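Local coordinates for BrkA autotransporter (Bordetella pertussis, PDB 3QQ2), which inhibits the classical pathway of complement, its C-terminal translocator domain forming the outer-membrane pore through which the passenger domain reaches the cell surface, at residues A41-G52 with L69-P80. The protein carries 1 engineered substitution. Residues are numbered along the deposited sequence; the frame is centred on the assembly and turned at random.
Sequences AYDQTVSGLEIG and LLGYTYADRTYP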
ATOM      1  N   ALA A  41      13.279 -12.829   0.237  1.00 97.25           N
ATOM      2  CA  ALA A  41      13.138 -14.048   1.015  1.00 96.37           C
ATOM      3  C   ALA A  41      11.723 -14.220   1.557  1.00 94.30           C
ATOM      4  O   ALA A  41      11.238 -13.414   2.352  1.00 95.12           O
ATOM      5  CB  ALA A  41      14.172 -14.102   2.152  1.00 99.07           C
ATOM      6  N   TYR A  42      11.066 -15.273   1.089  1.00 91.76           N
ATOM      7  CA  TYR A  42       9.811 -15.731   1.665  1.00 90.21           C
ATOM      8  C   TYR A  42       9.628 -17.227   1.464  1.00 88.15           C
ATOM      9  O   TYR A  42      10.084 -17.790   0.466  1.00 87.61           O
ATOM     10  CB  TYR A  42       8.609 -14.974   1.098  1.00 88.85           C
ATOM     11  CG  TYR A  42       8.419 -15.064  -0.396  1.00 88.43           C
ATOM     12  CD1 TYR A  42       8.965 -14.110  -1.244  1.00 91.54           C
ATOM     13  CD2 TYR A  42       7.666 -16.080  -0.958  1.00 88.29           C
ATOM     14  CE1 TYR A  42       8.781 -14.176  -2.615  1.00 91.31           C
ATOM     15  CE2 TYR A  42       7.469 -16.153  -2.325  1.00 88.72           C
ATOM     16  CZ  TYR A  42       8.034 -15.198  -3.145  1.00 90.25           C
ATOM     17  OH  TYR A  42       7.839 -15.273  -4.502  1.00 91.73           O
ATOM     18  N   ASP A  43       8.972 -17.864   2.427  1.00 87.16           N
ATOM     19  CA  ASP A  43       8.606 -19.262   2.304  1.00 84.89           C
ATOM     20  C   ASP A  43       7.104 -19.367   2.153  1.00 82.03           C
ATOM     21  O   ASP A  43       6.356 -18.814   2.956  1.00 82.52           O
ATOM     22  CB  ASP A  43       9.055 -20.035   3.535  1.00 86.45           C
ATOM     23  CG  ASP A  43      10.561 -20.133   3.642  1.00 90.38           C
ATOM     24  OD1 ASP A  43      11.052 -21.095   4.288  1.00 92.99           O
ATOM     25  OD2 ASP A  43      11.261 -19.257   3.079  1.00 92.98           O
ATOM     26  N   GLN A  44       6.648 -20.066   1.130  1.00 78.84           N
ATOM     27  CA  GLN A  44       5.238 -20.299   1.045  1.00 76.54           C
ATOM     28  C   GLN A  44       4.911 -21.763   0.915  1.00 74.96           C
ATOM     29  O   GLN A  44       5.691 -22.551   0.369  1.00 74.51           O
ATOM     30  CB  GLN A  44       4.638 -19.520  -0.112  1.00 75.70           C
ATOM     31  CG  GLN A  44       5.207 -19.901  -1.458  1.00 76.29           C
ATOM     32  CD  GLN A  44       4.689 -19.057  -2.598  1.00 75.83           C
ATOM     33  OE1 GLN A  44       4.320 -17.891  -2.409  1.00 76.83           O
ATOM     34  NE2 GLN A  44       4.683 -19.634  -3.803  1.00 74.05           N
ATOM     35  N   THR A  45       3.745 -22.116   1.444  1.00 74.09           N
ATOM     36  CA  THR A  45       3.159 -23.424   1.235  1.00 72.59           C
ATOM     37  C   THR A  45       1.964 -23.256   0.324  1.00 70.90           C
ATOM     38  O   THR A  45       1.011 -22.575   0.690  1.00 70.71           O
ATOM     39  CB  THR A  45       2.695 -24.060   2.542  1.00 73.00           C
ATOM     40  OG1 THR A  45       3.791 -24.124   3.454  1.00 75.26           O
ATOM     41  CG2 THR A  45       2.212 -25.454   2.286  1.00 71.90           C
ATOM     42  N   VAL A  46       2.037 -23.882  -0.854  1.00 69.98           N
ATOM     43  CA  VAL A  46       0.964 -23.899  -1.851  1.00 68.69           C
ATOM     44  C   VAL A  46       0.217 -25.232  -1.810  1.00 68.14           C
ATOM     45  O   VAL A  46       0.824 -26.276  -2.104  1.00 68.63           O
ATOM     46  CB  VAL A  46       1.542 -23.795  -3.249  1.00 67.72           C
ATOM     47  CG1 VAL A  46       0.471 -23.385  -4.210  1.00 67.06           C
ATOM     48  CG2 VAL A  46       2.637 -22.799  -3.265  1.00 69.81           C
ATOM     49  N   SER A  47      -1.081 -25.211  -1.478  1.00 67.18           N
ATOM     50  CA  SER A  47      -1.890 -26.441  -1.452  1.00 66.48           C
ATOM     51  C   SER A  47      -3.063 -26.368  -2.392  1.00 65.26           C
ATOM     52  O   SER A  47      -3.627 -25.309  -2.546  1.00 65.77           O
ATOM     53  CB  SER A  47      -2.400 -26.723  -0.050  1.00 67.19           C
ATOM     54  OG  SER A  47      -1.469 -27.527   0.670  1.00 69.66           O
ATOM     55  N   GLY A  48      -3.444 -27.477  -3.024  1.00 64.64           N
ATOM     56  CA  GLY A  48      -4.636 -27.460  -3.885  1.00 63.89           C
ATOM     57  C   GLY A  48      -5.487 -28.717  -4.041  1.00 63.64           C
ATOM     58  O   GLY A  48      -5.105 -29.814  -3.612  1.00 64.20           O
ATOM     59  N   LEU A  49      -6.642 -28.550  -4.686  1.00 62.73           N
ATOM     60  CA  LEU A  49      -7.522 -29.661  -5.001  1.00 61.78           C
ATOM     61  C   LEU A  49      -8.196 -29.413  -6.338  1.00 60.53           C
ATOM     62  O   LEU A  49      -8.932 -28.457  -6.482  1.00 60.94           O
ATOM     63  CB  LEU A  49      -8.558 -29.793  -3.905  1.00 62.37           C
ATOM     64  CG  LEU A  49      -9.472 -31.020  -3.822  1.00 65.47           C
ATOM     65  CD1 LEU A  49     -10.786 -30.824  -4.613  1.00 68.19           C
ATOM     66  CD2 LEU A  49      -8.769 -32.313  -4.234  1.00 67.91           C
ATOM     67  N   GLU A  50      -7.928 -30.255  -7.327  1.00 59.54           N
ATOM     68  CA  GLU A  50      -8.686 -30.240  -8.585  1.00 58.63           C
ATOM     69  C   GLU A  50      -9.733 -31.367  -8.690  1.00 58.15           C
ATOM     70  O   GLU A  50      -9.597 -32.436  -8.070  1.00 58.43           O
ATOM     71  CB  GLU A  50      -7.754 -30.261  -9.784  1.00 58.15           C
ATOM     72  CG  GLU A  50      -7.585 -28.889 -10.340  1.00 60.87           C
ATOM     73  CD  GLU A  50      -6.430 -28.741 -11.332  1.00 65.84           C
ATOM     74  OE1 GLU A  50      -5.476 -29.575 -11.344  1.00 65.71           O
ATOM     75  OE2 GLU A  50      -6.481 -27.741 -12.091  1.00 66.95           O
ATOM     76  N   ILE A  51     -10.785 -31.122  -9.458  1.00 56.88           N
ATOM     77  CA  ILE A  51     -11.739 -32.186  -9.743  1.00 56.67           C
ATOM     78  C   ILE A  51     -12.128 -32.078 -11.189  1.00 56.48           C
ATOM     79  O   ILE A  51     -12.216 -30.975 -11.707  1.00 56.50           O
ATOM     80  CB  ILE A  51     -12.931 -32.167  -8.776  1.00 57.00           C
ATOM     81  CG1 ILE A  51     -13.071 -33.522  -8.163  1.00 57.69           C
ATOM     82  CG2 ILE A  51     -14.233 -31.719  -9.420  1.00 56.68           C
ATOM     83  CD1 ILE A  51     -13.138 -33.393  -6.722  1.00 62.32           C
ATOM     84  N   GLY A  52     -12.316 -33.200 -11.865  1.00 56.41           N
ATOM     85  CA  GLY A  52     -12.460 -33.113 -13.295  1.00 57.13           C
ATOM     86  C   GLY A  52     -12.992 -34.314 -14.028  1.00 58.67           C
ATOM     87  O   GLY A  52     -13.082 -35.418 -13.487  1.00 59.91           O
ATOM     88  N   LEU A  69     -12.549 -28.960 -15.625  1.00 54.72           N
ATOM     89  CA  LEU A  69     -12.166 -29.072 -14.226  1.00 54.50           C
ATOM     90  C   LEU A  69     -12.500 -27.861 -13.356  1.00 55.16           C
ATOM     91  O   LEU A  69     -12.768 -26.781 -13.852  1.00 55.41           O
ATOM     92  CB  LEU A  69     -10.677 -29.384 -14.118  1.00 54.11           C
ATOM     93  CG  LEU A  69      -9.642 -28.548 -14.856  1.00 53.47           C
ATOM     94  CD1 LEU A  69      -9.260 -27.354 -14.022  1.00 53.07           C
ATOM     95  CD2 LEU A  69      -8.439 -29.422 -15.079  1.00 52.54           C
ATOM     96  N   LEU A  70     -12.450 -28.083 -12.049  1.00 55.91           N
ATOM     97  CA  LEU A  70     -12.819 -27.141 -11.020  1.00 57.20           C
ATOM     98  C   LEU A  70     -11.744 -27.283  -9.986  1.00 57.71           C
ATOM     99  O   LEU A  70     -11.391 -28.422  -9.625  1.00 57.26           O
ATOM    100  CB  LEU A  70     -14.089 -27.620 -10.338  1.00 57.98           C
ATOM    101  CG  LEU A  70     -15.487 -27.120 -10.685  1.00 60.60           C
ATOM    102  CD1 LEU A  70     -15.841 -25.873  -9.848  1.00 62.86           C
ATOM    103  CD2 LEU A  70     -15.628 -26.858 -12.177  1.00 61.75           C
ATOM    104  N   GLY A  71     -11.248 -26.156  -9.473  1.00 58.71           N
ATOM    105  CA  GLY A  71     -10.220 -26.207  -8.438  1.00 60.06           C
ATOM    106  C   GLY A  71     -10.327 -25.218  -7.309  1.00 61.70           C
ATOM    107  O   GLY A  71     -10.850 -24.128  -7.475  1.00 62.23           O
ATOM    108  N   TYR A  72      -9.852 -25.634  -6.143  1.00 63.55           N
ATOM    109  CA  TYR A  72      -9.492 -24.734  -5.058  1.00 65.77           C
ATOM    110  C   TYR A  72      -7.988 -24.608  -5.066  1.00 65.90           C
ATOM    111  O   TYR A  72      -7.299 -25.459  -5.640  1.00 66.20           O
ATOM    112  CB  TYR A  72      -9.859 -25.334  -3.721  1.00 66.71           C
ATOM    113  CG  TYR A  72      -9.937 -24.303  -2.621  1.00 72.68           C
ATOM    114  CD1 TYR A  72     -10.496 -23.031  -2.865  1.00 75.86           C
ATOM    115  CD2 TYR A  72      -9.491 -24.594  -1.310  1.00 77.91           C
ATOM    116  CE1 TYR A  72     -10.598 -22.070  -1.851  1.00 77.63           C
ATOM    117  CE2 TYR A  72      -9.596 -23.622  -0.267  1.00 79.41           C
ATOM    118  CZ  TYR A  72     -10.150 -22.370  -0.567  1.00 80.31           C
ATOM    119  OH  TYR A  72     -10.277 -21.403   0.408  1.00 85.01           O
ATOM    120  N   THR A  73      -7.470 -23.560  -4.427  1.00 66.60           N
ATOM    121  CA  THR A  73      -6.011 -23.374  -4.266  1.00 66.48           C
ATOM    122  C   THR A  73      -5.720 -22.445  -3.103  1.00 67.60           C
ATOM    123  O   THR A  73      -6.386 -21.425  -2.935  1.00 68.33           O
ATOM    124  CB  THR A  73      -5.366 -22.797  -5.508  1.00 65.77           C
ATOM    125  OG1 THR A  73      -6.281 -22.862  -6.604  1.00 65.57           O
ATOM    126  CG2 THR A  73      -4.186 -23.602  -5.850  1.00 66.39           C
ATOM    127  N   TYR A  74      -4.743 -22.812  -2.288  1.00 68.25           N
ATOM    128  CA  TYR A  74      -4.431 -22.076  -1.072  1.00 69.62           C
ATOM    129  C   TYR A  74      -2.915 -21.908  -0.935  1.00 70.00           C
ATOM    130  O   TYR A  74      -2.160 -22.884  -0.861  1.00 70.11           O
ATOM    131  CB  TYR A  74      -5.074 -22.751   0.154  1.00 70.21           C
ATOM    132  CG  TYR A  74      -4.667 -22.188   1.515  1.00 75.22           C
ATOM    133  CD1 TYR A  74      -4.729 -22.989   2.673  1.00 78.67           C
ATOM    134  CD2 TYR A  74      -4.221 -20.858   1.660  1.00 78.95           C
ATOM    135  CE1 TYR A  74      -4.359 -22.482   3.944  1.00 81.78           C
ATOM    136  CE2 TYR A  74      -3.844 -20.340   2.922  1.00 82.08           C
ATOM    137  CZ  TYR A  74      -3.913 -21.157   4.055  1.00 83.83           C
ATOM    138  OH  TYR A  74      -3.541 -20.650   5.289  1.00 86.66           O
ATOM    139  N   ALA A  75      -2.478 -20.654  -0.951  1.00 70.48           N
ATOM    140  CA  ALA A  75      -1.073 -20.308  -0.764  1.00 70.89           C
ATOM    141  C   ALA A  75      -0.956 -19.567   0.542  1.00 72.10           C
ATOM    142  O   ALA A  75      -1.636 -18.572   0.750  1.00 72.60           O
ATOM    143  CB  ALA A  75      -0.568 -19.456  -1.910  1.00 70.33           C
ATOM    144  N   ASP A  76      -0.102 -20.072   1.422  1.00 73.11           N
ATOM    145  CA  ASP A  76       0.153 -19.468   2.721  1.00 74.98           C
ATOM    146  C   ASP A  76       1.618 -19.023   2.855  1.00 75.71           C
ATOM    147  O   ASP A  76       2.511 -19.844   2.965  1.00 75.98           O
ATOM    148  CB  ASP A  76      -0.213 -20.472   3.808  1.00 75.93           C
ATOM    149  CG  ASP A  76      -0.100 -19.898   5.202  1.00 80.72           C
ATOM    150  OD1 ASP A  76      -0.647 -20.545   6.131  1.00 84.18           O
ATOM    151  OD2 ASP A  76       0.513 -18.805   5.374  1.00 84.37           O
ATOM    152  N   ARG A  77       1.847 -17.719   2.873  1.00 76.31           N
ATOM    153  CA  ARG A  77       3.199 -17.164   2.782  1.00 77.67           C
ATOM    154  C   ARG A  77       3.792 -16.591   4.105  1.00 79.90           C
ATOM    155  O   ARG A  77       3.094 -16.439   5.106  1.00 80.29           O
ATOM    156  CB  ARG A  77       3.229 -16.119   1.667  1.00 77.35           C
ATOM    157  CG  ARG A  77       4.594 -15.899   1.076  1.00 79.22           C
ATOM    158  CD  ARG A  77       4.603 -14.802   0.054  1.00 81.35           C
ATOM    159  NE  ARG A  77       3.900 -15.188  -1.159  1.00 82.30           N
ATOM    160  CZ  ARG A  77       3.918 -14.487  -2.289  1.00 84.61           C
ATOM    161  NH1 ARG A  77       4.625 -13.356  -2.371  1.00 86.64           N
ATOM    162  NH2 ARG A  77       3.223 -14.920  -3.342  1.00 83.57           N
ATOM    163  N   THR A  78       5.086 -16.283   4.098  1.00 81.38           N
ATOM    164  CA  THR A  78       5.780 -15.816   5.290  1.00 84.10           C
ATOM    165  C   THR A  78       7.044 -15.070   4.903  1.00 86.32           C
ATOM    166  O   THR A  78       7.905 -15.637   4.235  1.00 86.09           O
ATOM    167  CB  THR A  78       6.186 -16.993   6.194  1.00 84.50           C
ATOM    168  OG1 THR A  78       5.011 -17.620   6.705  1.00 82.62           O
ATOM    169  CG2 THR A  78       7.024 -16.520   7.352  1.00 87.35           C
ATOM    170  N   TYR A  79       7.133 -13.803   5.318  1.00 88.82           N
ATOM    171  CA  TYR A  79       8.328 -12.965   5.155  1.00 91.56           C
ATOM    172  C   TYR A  79       9.038 -12.996   6.497  1.00 95.48           C
ATOM    173  O   TYR A  79       8.418 -13.390   7.485  1.00 95.42           O
ATOM    174  CB  TYR A  79       7.946 -11.539   4.746  1.00 91.69           C
ATOM    175  CG  TYR A  79       7.175 -11.483   3.445  1.00 87.81           C
ATOM    176  CD1 TYR A  79       7.836 -11.539   2.212  1.00 86.28           C
ATOM    177  CD2 TYR A  79       5.792 -11.396   3.443  1.00 84.12           C
ATOM    178  CE1 TYR A  79       7.135 -11.510   1.015  1.00 82.47           C
ATOM    179  CE2 TYR A  79       5.084 -11.373   2.257  1.00 82.14           C
ATOM    180  CZ  TYR A  79       5.759 -11.427   1.046  1.00 81.64           C
ATOM    181  OH  TYR A  79       5.042 -11.398  -0.130  1.00 81.32           O
ATOM    182  N   PRO A  80      10.340 -12.608   6.545  1.00 99.26           N
ATOM    183  CA  PRO A  80      11.197 -12.909   7.728  1.00102.76           C
ATOM    184  C   PRO A  80      10.664 -12.459   9.122  1.00105.11           C
ATOM    185  O   PRO A  80       9.956 -13.228   9.786  1.00104.34           O
ATOM    186  CB  PRO A  80      12.545 -12.250   7.366  1.00105.17           C
ATOM    187  CG  PRO A  80      12.549 -12.234   5.858  1.00102.58           C
ATOM    188  CD  PRO A  80      11.118 -11.918   5.490  1.00100.04           C
TER
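The guanidinium of Arg77 lies over one face of the Tyr42 ring. The planes are 13° apart. The centres are 4.4 Å apart, an off-centre cation-pi stack with NH1 toward the ring's rim. A bend at chi3 (-70°) turns the Arg77 group over the ring. The aliphatic part follows, with Arg77 CD 3.5 Å from Tyr42 CD2. Gln44 runs alongside Arg77; Gln44 OE1 lies 3.0 Å from Arg77 NE and oblique to the guanidinium. Arg77 NH1 also donates to Tyr79 OH at 3.0 Å, which helps fix the group's rotation. The Tyr79 ring meets Tyr42 obliquely, planes at 60°. Tyr79 OH is hydrogen-bonded to Ser175 O of the second subunit.

The segments belong to the antiparallel hairpin of strands 42-57 and 62-78 in the autotransporter beta-barrel. Paired backbone bonds join Thr45 with Asp76, Ser47 with Tyr74 and Ile51 with Leu70; Ser47 N to Tyr74 O is nearly straight. Leu49, Ile51, Leu70 and Tyr72 share the barrel's outer surface. Glu50 points to the other face, where Leu69 crosses beside it. The Glu50 carboxylate is held by salt bridges to Arg26 and Arg111 and a hydrogen bond with His91.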